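PDB 3R4S: botulinum neurotoxin type C1 from Clostridium botulinum, which probably uses the receptor-binding part of its heavy chain to bind two ganglioside molecules and so enter cells, where the toxin acts as a protease. Local coordinates for residues 321-326 with 406-411; 326-331 with 338-343; 389-394 with 400-405. All coordinates share one frame; numbering follows the deposited sequence.

Interaction 1 (321-326 with 406-411); sequences LFMKNE and PTVKQG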
loop_
_atom_site.group_PDB
_atom_site.type_symbol
_atom_site.label_atom_id
_atom_site.label_comp_id
_atom_site.label_asym_id
_atom_site.label_seq_id
_atom_site.Cartn_x
_atom_site.Cartn_y
_atom_site.Cartn_z
ATOM N N LEU A 321 3.689 -18.463 -17.999
ATOM C CA LEU A 321 2.556 -17.806 -18.626
ATOM C C LEU A 321 3.018 -17.431 -20.024
ATOM O O LEU A 321 4.193 -17.104 -20.229
ATOM C CB LEU A 321 2.143 -16.554 -17.843
ATOM C CG LEU A 321 1.184 -16.741 -16.670
ATOM C CD1 LEU A 321 1.789 -17.632 -15.588
ATOM C CD2 LEU A 321 0.797 -15.385 -16.098
ATOM N N PHE A 322 2.118 -17.495 -20.995
ATOM C CA PHE A 322 2.490 -17.115 -22.351
ATOM C C PHE A 322 1.289 -16.604 -23.115
ATOM O O PHE A 322 0.149 -16.950 -22.810
ATOM C CB PHE A 322 3.178 -18.275 -23.110
ATOM C CG PHE A 322 2.216 -19.290 -23.723
ATOM C CD1 PHE A 322 1.448 -20.117 -22.917
ATOM C CD2 PHE A 322 2.122 -19.430 -25.103
ATOM C CE1 PHE A 322 0.573 -21.048 -23.474
ATOM C CE2 PHE A 322 1.259 -20.363 -25.673
ATOM C CZ PHE A 322 0.485 -21.173 -24.862
ATOM N N MET A 323 1.550 -15.758 -24.102
ATOM C CA MET A 323 0.483 -15.258 -24.943
ATOM C C MET A 323 0.210 -16.282 -26.035
ATOM O O MET A 323 1.065 -16.548 -26.877
ATOM C CB MET A 323 0.856 -13.915 -25.557
ATOM C CG MET A 323 -0.329 -13.228 -26.214
ATOM S SD MET A 323 0.106 -11.751 -27.150
ATOM C CE MET A 323 1.072 -12.432 -28.491
ATOM N N LYS A 324 -0.976 -16.869 -26.002
ATOM C CA LYS A 324 -1.360 -17.845 -27.014
ATOM C C LYS A 324 -1.606 -17.127 -28.326
ATOM O O LYS A 324 -1.771 -15.910 -28.355
ATOM C CB LYS A 324 -2.651 -18.549 -26.627
ATOM C CG LYS A 324 -2.568 -19.594 -25.537
ATOM C CD LYS A 324 -3.915 -20.329 -25.514
ATOM C CE LYS A 324 -4.056 -21.327 -24.390
ATOM N NZ LYS A 324 -5.500 -21.702 -24.256
ATOM N N ASN A 325 -1.667 -17.893 -29.408
ATOM C CA ASN A 325 -1.861 -17.333 -30.739
ATOM C C ASN A 325 -3.180 -17.763 -31.389
ATOM O O ASN A 325 -3.325 -17.688 -32.604
ATOM C CB ASN A 325 -0.696 -17.745 -31.632
ATOM C CG ASN A 325 -0.601 -16.913 -32.876
ATOM O OD1 ASN A 325 -1.133 -15.809 -32.933
ATOM N ND2 ASN A 325 0.085 -17.431 -33.886
ATOM N N GLU A 326 -4.143 -18.205 -30.587
ATOM C CA GLU A 326 -5.407 -18.694 -31.128
ATOM C C GLU A 326 -6.498 -17.629 -31.180
ATOM O O GLU A 326 -6.553 -16.722 -30.345
ATOM C CB GLU A 326 -5.925 -19.883 -30.314
ATOM C CG GLU A 326 -4.880 -20.922 -29.963
ATOM C CD GLU A 326 -5.424 -21.964 -28.993
ATOM O OE1 GLU A 326 -6.365 -21.629 -28.234
ATOM O OE2 GLU A 326 -4.916 -23.110 -28.993
ATOM N N PRO A 406 -7.202 -14.284 -18.244
ATOM C CA PRO A 406 -6.307 -13.164 -18.540
ATOM C C PRO A 406 -6.054 -13.096 -20.034
ATOM O O PRO A 406 -6.034 -14.133 -20.719
ATOM C CB PRO A 406 -5.022 -13.536 -17.786
ATOM C CG PRO A 406 -5.002 -15.027 -17.804
ATOM C CD PRO A 406 -6.472 -15.450 -17.705
ATOM N N THR A 407 -5.885 -11.886 -20.551
ATOM C CA THR A 407 -5.674 -11.699 -21.986
ATOM C C THR A 407 -4.586 -10.679 -22.269
ATOM O O THR A 407 -4.176 -9.913 -21.378
ATOM C CB THR A 407 -6.940 -11.159 -22.684
ATOM O OG1 THR A 407 -7.279 -9.879 -22.125
ATOM C CG2 THR A 407 -8.123 -12.125 -22.522
ATOM N N VAL A 408 -4.131 -10.679 -23.519
ATOM C CA VAL A 408 -3.337 -9.591 -24.075
ATOM C C VAL A 408 -4.155 -8.954 -25.189
ATOM O O VAL A 408 -4.667 -9.650 -26.064
ATOM C CB VAL A 408 -2.003 -10.083 -24.670
ATOM C CG1 VAL A 408 -1.258 -8.927 -25.355
ATOM C CG2 VAL A 408 -1.133 -10.734 -23.583
ATOM N N LYS A 409 -4.305 -7.639 -25.130
ATOM C CA LYS A 409 -4.903 -6.867 -26.207
ATOM C C LYS A 409 -3.766 -6.237 -27.002
ATOM O O LYS A 409 -3.014 -5.416 -26.473
ATOM C CB LYS A 409 -5.797 -5.767 -25.623
ATOM C CG LYS A 409 -6.279 -4.723 -26.629
ATOM C CD LYS A 409 -6.998 -5.377 -27.793
ATOM C CE LYS A 409 -7.806 -4.363 -28.605
ATOM N NZ LYS A 409 -6.931 -3.333 -29.215
ATOM N N GLN A 410 -3.621 -6.636 -28.261
ATOM C CA GLN A 410 -2.642 -6.011 -29.142
ATOM C C GLN A 410 -3.338 -4.991 -30.056
ATOM O O GLN A 410 -4.312 -4.348 -29.640
ATOM C CB GLN A 410 -1.835 -7.065 -29.916
ATOM C CG GLN A 410 -1.074 -8.020 -28.990
ATOM C CD GLN A 410 0.023 -8.805 -29.687
ATOM O OE1 GLN A 410 -0.174 -9.356 -30.771
ATOM N NE2 GLN A 410 1.182 -8.874 -29.057
ATOM N N GLY A 411 -2.858 -4.827 -31.283
ATOM C CA GLY A 411 -3.363 -3.742 -32.118
ATOM C C GLY A 411 -3.109 -2.427 -31.386
ATOM O O GLY A 411 -2.098 -2.290 -30.693
#
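Gln410, whose side-chain amide lies against the methionine of the facing strand, has its backbone O held by Lys409 NZ at 2.8 Å, with a C=O...N angle of 164° that puts the amine almost straight out from the carbonyl. That bond stays within 406-411; what crosses between the segments is van der Waals contact centred on Met323. Its CG stands anti to the backbone N (chi1 -169°) and the next bond is extended too, which carries the sulfur well out over residues 408-410 before the chain bends at chi3. Met323 SD then sits 3.6 Å from Val408 CG1, while Met323 CG lies 3.7 Å from Val408 CG2, one branch of the valine meeting each of the two atoms. Strands 317-323 and 401-409 are not bonded to each other: each pairs with strand 338-345 from its own side in the antiparallel sheet of the beta-trefoil domain. The CA atoms of Met323 and Val408 are 6.9 Å apart, consistent with a sheet that curls. Tyr339 of that middle strand touches both Met323 and Gln410, and Lys373 packs on Met323, Val408 and Gln410. The glutamine comes in from the direction opposite to the methionine, with its amide nitrogen at the thioether: Gln410 NE2 is 3.6 Å from Met323 SD, and Gln410 NE2 is also 3.6 Å from Met323 CE.

Interaction 2 (326-331 with 338-343); sequences ETMYAD and IYAIGL
The long loop that joins strands 317-323 and 338-345 doubles back over the start of the second strand, and Met328 is the residue that presses down on it. Its CG stands anti to the carbonyl carbon, and two further bends, chi2 -82° and chi3 -89°, fold the chain on itself so that both the sulfur and the terminal methyl come to Ala340. Met328 CG comes closest to the strand, 3.2 Å from the carbonyl oxygen Ile338 O. Beyond it, Met328 SD rests 3.8 Å from Ala340 CB, and the terminal methyl Met328 CE reaches Ile338 CG2 at 4.1 Å. Within the trefoil, Tyr390, Phe392 and Thr407 of the neighbouring hairpin 381-392/401-409 also touch this buried side chain. The two backbones stay too far apart to pair directly, and two waters link them. Water 1 donates to Glu326 O at 2.7 Å and accepts from Ala340 N at 2.9 Å. Water 2 accepts from Met328 N at 2.7 Å, but its bond to Ile338 O, at 3.3 Å, is weak. Ile338 O is therefore approached by a solvent hydrogen as well as by the methionine's CG. Met328 O takes a hydrogen bond from Thr335 OG1, so both backbone polar atoms of the methionine have partners.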
loop_
_atom_site.group_PDB
_atom_site.type_symbol
_atom_site.label_atom_id
_atom_site.label_comp_id
_atom_site.label_asym_id
_atom_site.label_seq_id
_atom_site.Cartn_x
_atom_site.Cartn_y
_atom_site.Cartn_z
ATOM N N GLU A 326 -4.143 -18.205 -30.587
ATOM C CA GLU A 326 -5.407 -18.694 -31.128
ATOM C C GLU A 326 -6.498 -17.629 -31.180
ATOM O O GLU A 326 -6.553 -16.722 -30.345
ATOM C CB GLU A 326 -5.925 -19.883 -30.314
ATOM C CG GLU A 326 -4.880 -20.922 -29.963
ATOM C CD GLU A 326 -5.424 -21.964 -28.993
ATOM O OE1 GLU A 326 -6.365 -21.629 -28.234
ATOM O OE2 GLU A 326 -4.916 -23.110 -28.993
ATOM N N THR A 327 -7.388 -17.783 -32.153
ATOM C CA THR A 327 -8.581 -16.957 -32.261
ATOM C C THR A 327 -9.378 -17.035 -30.973
ATOM O O THR A 327 -9.483 -18.093 -30.372
ATOM C CB THR A 327 -9.469 -17.447 -33.406
ATOM O OG1 THR A 327 -8.682 -17.529 -34.598
ATOM C CG2 THR A 327 -10.648 -16.493 -33.621
ATOM N N MET A 328 -9.928 -15.909 -30.547
ATOM C CA MET A 328 -10.763 -15.869 -29.358
ATOM C C MET A 328 -12.227 -15.691 -29.753
ATOM O O MET A 328 -12.521 -15.131 -30.801
ATOM C CB MET A 328 -10.302 -14.735 -28.432
ATOM C CG MET A 328 -8.975 -15.008 -27.763
ATOM S SD MET A 328 -9.170 -16.045 -26.297
ATOM C CE MET A 328 -9.451 -14.798 -25.037
ATOM N N TYR A 329 -13.133 -16.181 -28.909
ATOM C CA TYR A 329 -14.564 -16.111 -29.180
ATOM C C TYR A 329 -15.260 -15.523 -27.969
ATOM O O TYR A 329 -14.998 -15.932 -26.842
ATOM C CB TYR A 329 -15.136 -17.505 -29.479
ATOM C CG TYR A 329 -14.399 -18.220 -30.591
ATOM C CD1 TYR A 329 -14.840 -18.141 -31.907
ATOM C CD2 TYR A 329 -13.247 -18.952 -30.327
ATOM C CE1 TYR A 329 -14.152 -18.775 -32.933
ATOM C CE2 TYR A 329 -12.549 -19.592 -31.347
ATOM C CZ TYR A 329 -13.008 -19.501 -32.647
ATOM O OH TYR A 329 -12.325 -20.134 -33.660
ATOM N N ALA A 330 -16.142 -14.560 -28.206
ATOM C CA ALA A 330 -16.896 -13.928 -27.132
ATOM C C ALA A 330 -18.365 -13.821 -27.526
ATOM O O ALA A 330 -18.685 -13.651 -28.700
ATOM C CB ALA A 330 -16.325 -12.547 -26.825
ATOM N N ASP A 331 -19.248 -13.918 -26.534
ATOM C CA ASP A 331 -20.692 -13.864 -26.765
ATOM C C ASP A 331 -21.129 -12.709 -27.656
ATOM O O ASP A 331 -21.814 -12.920 -28.659
ATOM C CB ASP A 331 -21.458 -13.834 -25.440
ATOM C CG ASP A 331 -21.557 -15.197 -24.804
ATOM O OD1 ASP A 331 -22.105 -15.308 -23.685
ATOM O OD2 ASP A 331 -21.087 -16.162 -25.442
ATOM N N ILE A 338 -7.313 -9.772 -29.586
ATOM C CA ILE A 338 -7.352 -10.315 -28.229
ATOM C C ILE A 338 -6.767 -11.728 -28.196
ATOM O O ILE A 338 -7.191 -12.590 -28.963
ATOM C CB ILE A 338 -8.791 -10.402 -27.698
ATOM C CG1 ILE A 338 -9.478 -9.037 -27.732
ATOM C CG2 ILE A 338 -8.792 -10.937 -26.266
ATOM C CD1 ILE A 338 -8.877 -8.045 -26.741
ATOM N N TYR A 339 -5.801 -11.966 -27.311
ATOM C CA TYR A 339 -5.202 -13.297 -27.164
ATOM C C TYR A 339 -5.231 -13.744 -25.716
ATOM O O TYR A 339 -4.997 -12.949 -24.806
ATOM C CB TYR A 339 -3.757 -13.307 -27.647
ATOM C CG TYR A 339 -3.603 -12.820 -29.057
ATOM C CD1 TYR A 339 -3.550 -13.714 -30.117
ATOM C CD2 TYR A 339 -3.522 -11.461 -29.335
ATOM C CE1 TYR A 339 -3.407 -13.271 -31.416
ATOM C CE2 TYR A 339 -3.380 -11.006 -30.630
ATOM C CZ TYR A 339 -3.323 -11.916 -31.666
ATOM O OH TYR A 339 -3.188 -11.474 -32.961
ATOM N N ALA A 340 -5.522 -15.021 -25.500
ATOM C CA ALA A 340 -5.527 -15.568 -24.158
ATOM C C ALA A 340 -4.101 -15.687 -23.631
ATOM O O ALA A 340 -3.172 -15.948 -24.396
ATOM C CB ALA A 340 -6.231 -16.943 -24.140
ATOM N N ILE A 341 -3.935 -15.485 -22.324
ATOM C CA ILE A 341 -2.704 -15.870 -21.649
ATOM C C ILE A 341 -2.917 -17.246 -21.034
ATOM O O ILE A 341 -3.872 -17.470 -20.292
ATOM C CB ILE A 341 -2.294 -14.860 -20.556
ATOM C CG1 ILE A 341 -1.967 -13.498 -21.191
ATOM C CG2 ILE A 341 -1.108 -15.401 -19.765
ATOM C CD1 ILE A 341 -1.720 -12.364 -20.190
ATOM N N GLY A 342 -2.048 -18.184 -21.375
ATOM C CA GLY A 342 -2.177 -19.525 -20.847
ATOM C C GLY A 342 -0.857 -19.999 -20.296
ATOM O O GLY A 342 0.024 -19.183 -19.986
ATOM N N LEU A 343 -0.714 -21.312 -20.150
ATOM C CA LEU A 343 0.491 -21.886 -19.565
ATOM C C LEU A 343 1.160 -22.888 -20.498
ATOM O O LEU A 343 0.499 -23.738 -21.094
ATOM C CB LEU A 343 0.169 -22.553 -18.226
ATOM C CG LEU A 343 -0.517 -21.673 -17.178
ATOM C CD1 LEU A 343 -1.266 -22.527 -16.167
ATOM C CD2 LEU A 343 0.497 -20.777 -16.482
HETATM O O HOH W 1 -5.569 -16.819 -27.788
HETATM O O HOH W 2 -9.272 -13.382 -31.399
#

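Interaction 3 (389-394 with 400-405); sequences TYRFRL and RHNYLV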
loop_
_atom_site.group_PDB
_atom_site.type_symbol
_atom_site.label_atom_id
_atom_site.label_comp_id
_atom_site.label_asym_id
_atom_site.label_seq_id
_atom_site.Cartn_x
_atom_site.Cartn_y
_atom_site.Cartn_z
ATOM N N THR A 389 -14.230 -12.174 -20.414
ATOM C CA THR A 389 -14.981 -13.421 -20.467
ATOM C C THR A 389 -15.054 -13.934 -21.900
ATOM O O THR A 389 -15.608 -13.270 -22.766
ATOM C CB THR A 389 -16.397 -13.218 -19.920
ATOM O OG1 THR A 389 -16.311 -12.853 -18.539
ATOM C CG2 THR A 389 -17.234 -14.502 -20.059
ATOM N N TYR A 390 -14.473 -15.105 -22.147
ATOM C CA TYR A 390 -14.454 -15.676 -23.491
ATOM C C TYR A 390 -14.859 -17.154 -23.519
ATOM O O TYR A 390 -14.868 -17.831 -22.485
ATOM C CB TYR A 390 -13.080 -15.468 -24.132
ATOM C CG TYR A 390 -12.697 -14.008 -24.222
ATOM C CD1 TYR A 390 -13.016 -13.255 -25.342
ATOM C CD2 TYR A 390 -12.035 -13.376 -23.170
ATOM C CE1 TYR A 390 -12.681 -11.910 -25.420
ATOM C CE2 TYR A 390 -11.694 -12.028 -23.240
ATOM C CZ TYR A 390 -12.016 -11.305 -24.367
ATOM O OH TYR A 390 -11.678 -9.981 -24.445
ATOM N N ARG A 391 -15.197 -17.645 -24.707
ATOM C CA ARG A 391 -15.705 -19.011 -24.868
ATOM C C ARG A 391 -14.589 -20.006 -25.178
ATOM O O ARG A 391 -13.847 -19.833 -26.137
ATOM C CB ARG A 391 -16.757 -19.055 -25.977
ATOM C CG ARG A 391 -18.075 -18.400 -25.616
ATOM C CD ARG A 391 -19.126 -19.452 -25.259
ATOM N NE ARG A 391 -20.350 -18.829 -24.773
ATOM C CZ ARG A 391 -21.318 -19.461 -24.117
ATOM N NH1 ARG A 391 -21.223 -20.762 -23.851
ATOM N NH2 ARG A 391 -22.388 -18.780 -23.720
ATOM N N PHE A 392 -14.478 -21.046 -24.359
ATOM C CA PHE A 392 -13.471 -22.084 -24.552
ATOM C C PHE A 392 -14.097 -23.464 -24.378
ATOM O O PHE A 392 -15.187 -23.609 -23.819
ATOM C CB PHE A 392 -12.353 -21.988 -23.502
ATOM C CG PHE A 392 -11.520 -20.735 -23.566
ATOM C CD1 PHE A 392 -10.303 -20.727 -24.242
ATOM C CD2 PHE A 392 -11.922 -19.585 -22.906
ATOM C CE1 PHE A 392 -9.518 -19.579 -24.276
ATOM C CE2 PHE A 392 -11.140 -18.440 -22.930
ATOM C CZ PHE A 392 -9.944 -18.431 -23.614
ATOM N N ARG A 393 -13.372 -24.481 -24.831
ATOM C CA ARG A 393 -13.640 -25.857 -24.453
ATOM C C ARG A 393 -12.451 -26.303 -23.619
ATOM O O ARG A 393 -11.365 -26.525 -24.147
ATOM C CB ARG A 393 -13.764 -26.760 -25.684
ATOM C CG ARG A 393 -14.933 -26.429 -26.599
ATOM C CD ARG A 393 -15.061 -27.464 -27.737
ATOM N NE ARG A 393 -16.236 -27.184 -28.560
ATOM C CZ ARG A 393 -16.219 -26.437 -29.657
ATOM N NH1 ARG A 393 -15.084 -25.896 -30.082
ATOM N NH2 ARG A 393 -17.340 -26.232 -30.330
ATOM N N LEU A 394 -12.653 -26.427 -22.317
ATOM C CA LEU A 394 -11.586 -26.850 -21.427
ATOM C C LEU A 394 -12.009 -28.088 -20.647
ATOM O O LEU A 394 -13.196 -28.327 -20.449
ATOM C CB LEU A 394 -11.238 -25.724 -20.445
ATOM C CG LEU A 394 -10.956 -24.323 -21.001
ATOM C CD1 LEU A 394 -10.802 -23.312 -19.856
ATOM C CD2 LEU A 394 -9.722 -24.333 -21.892
ATOM N N ARG A 400 -18.559 -25.209 -25.916
ATOM C CA ARG A 400 -17.829 -24.040 -25.427
ATOM C C ARG A 400 -18.551 -23.421 -24.239
ATOM O O ARG A 400 -19.774 -23.290 -24.241
ATOM C CB ARG A 400 -17.672 -22.986 -26.529
ATOM C CG ARG A 400 -16.696 -23.364 -27.627
ATOM C CD ARG A 400 -16.354 -22.169 -28.512
ATOM N NE ARG A 400 -15.296 -22.525 -29.455
ATOM C CZ ARG A 400 -13.994 -22.329 -29.248
ATOM N NH1 ARG A 400 -13.562 -21.752 -28.125
ATOM N NH2 ARG A 400 -13.117 -22.703 -30.172
ATOM N N HIS A 401 -17.787 -23.039 -23.223
ATOM C CA HIS A 401 -18.351 -22.330 -22.083
ATOM C C HIS A 401 -17.608 -21.018 -21.828
ATOM O O HIS A 401 -16.473 -20.846 -22.264
ATOM C CB HIS A 401 -18.316 -23.206 -20.829
ATOM C CG HIS A 401 -19.115 -24.460 -20.955
ATOM N ND1 HIS A 401 -20.479 -24.502 -20.750
ATOM C CD2 HIS A 401 -18.750 -25.726 -21.287
ATOM C CE1 HIS A 401 -20.917 -25.732 -20.937
ATOM N NE2 HIS A 401 -19.882 -26.495 -21.259
ATOM N N ASN A 402 -18.267 -20.100 -21.129
ATOM C CA ASN A 402 -17.658 -18.843 -20.738
ATOM C C ASN A 402 -16.714 -18.998 -19.544
ATOM O O ASN A 402 -17.085 -19.577 -18.524
ATOM C CB ASN A 402 -18.742 -17.819 -20.407
ATOM C CG ASN A 402 -19.280 -17.131 -21.640
ATOM O OD1 ASN A 402 -18.563 -16.954 -22.625
ATOM N ND2 ASN A 402 -20.543 -16.725 -21.592
ATOM N N TYR A 403 -15.491 -18.492 -19.692
ATOM C CA TYR A 403 -14.544 -18.414 -18.585
ATOM C C TYR A 403 -13.972 -17.006 -18.499
ATOM O O TYR A 403 -13.812 -16.330 -19.515
ATOM C CB TYR A 403 -13.390 -19.405 -18.769
ATOM C CG TYR A 403 -13.802 -20.865 -18.799
ATOM C CD1 TYR A 403 -13.844 -21.621 -17.632
ATOM C CD2 TYR A 403 -14.143 -21.484 -19.994
ATOM C CE1 TYR A 403 -14.219 -22.957 -17.651
ATOM C CE2 TYR A 403 -14.517 -22.818 -20.030
ATOM C CZ TYR A 403 -14.556 -23.547 -18.858
ATOM O OH TYR A 403 -14.936 -24.866 -18.876
ATOM N N LEU A 404 -13.658 -16.577 -17.280
ATOM C CA LEU A 404 -12.971 -15.308 -17.063
ATOM C C LEU A 404 -11.478 -15.601 -17.117
ATOM O O LEU A 404 -10.972 -16.360 -16.295
ATOM C CB LEU A 404 -13.368 -14.720 -15.702
ATOM C CG LEU A 404 -12.839 -13.324 -15.330
ATOM C CD1 LEU A 404 -13.285 -12.282 -16.347
ATOM C CD2 LEU A 404 -13.322 -12.947 -13.945
ATOM N N VAL A 405 -10.779 -15.010 -18.086
ATOM C CA VAL A 405 -9.398 -15.384 -18.380
ATOM C C VAL A 405 -8.510 -14.153 -18.550
ATOM O O VAL A 405 -8.997 -13.097 -18.950
ATOM C CB VAL A 405 -9.320 -16.216 -19.683
ATOM C CG1 VAL A 405 -10.171 -17.474 -19.555
ATOM C CG2 VAL A 405 -9.781 -15.389 -20.897
HETATM O O HOH W 3 -18.266 -14.454 -23.861
HETATM O O HOH W 4 -13.956 -27.534 -17.247
#
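Val405 pushes its two methyls against a pair of aromatic rings on the facing arm of the beta hairpin 381-392/401-409, part of the trefoil: Val405 CG1 lies 3.6 Å from Phe392 CE2, and Val405 CG2 lies 3.8 Å from Tyr390 CD2. Further toward the turn the ring is on the other arm, and Leu394 CD1 sits over it. This methyl is centred on the Tyr403 ring, 3.7 Å from its centroid and 9° off the normal, a CH-pi contact, while Phe392 O comes at that ring's edge. The backbone between is regular antiparallel pairing, with Tyr390 and Tyr403, and then Phe392 and His401, each exchanging two hydrogen bonds.

On the face of Thr389, Arg391 and Asn402, Thr389 CG2 abuts Asn402 CB at 3.7 Å. Arg391 bends at chi2 (-102°) with one face of its guanidinium over the Asn402 amide, off centre, the two planes turned 50° apart; Asp331 holds both, by a salt bridge to Arg391 NE and a hydrogen bond to Asn402 ND2. Arg391 NH1 also donates to Arg400 O at 2.9 Å. Near the turn two more arginines meet: Arg400 CG lies over the centre of the Arg393 guanidinium, whose NE bonds to Trp398 O. The side chain of Leu394 lies about 7 Å from the bound N-acetyl-beta-neuraminic acid, and touches Asn267 of its pocket. Asp397 OD1 is hydrogen-bonded to both Leu394 N and Tyr403 OH.

In the fold
Coming from the N terminus, the chain enters interaction 1 on strand 317-323, and that contact closes only when strand 401-409 arrives some 80 residues later. Inside this long loop the other two follow in series: interaction 2 closes the connection between strands 317-323 and 338-345, and interaction 3 closes the hairpin of 381-392 and 401-409. Strand 338-345 lies between the partners of interaction 1, with Tyr339 O probably accepting from Val408 N. The loop of interaction 2 reaches the hairpin through a probable bond from Arg391 N to Tyr329 O, while Thr407 packs on Tyr390, joining interactions 1 and 3 within the curled antiparallel sheet of the beta-trefoil domain.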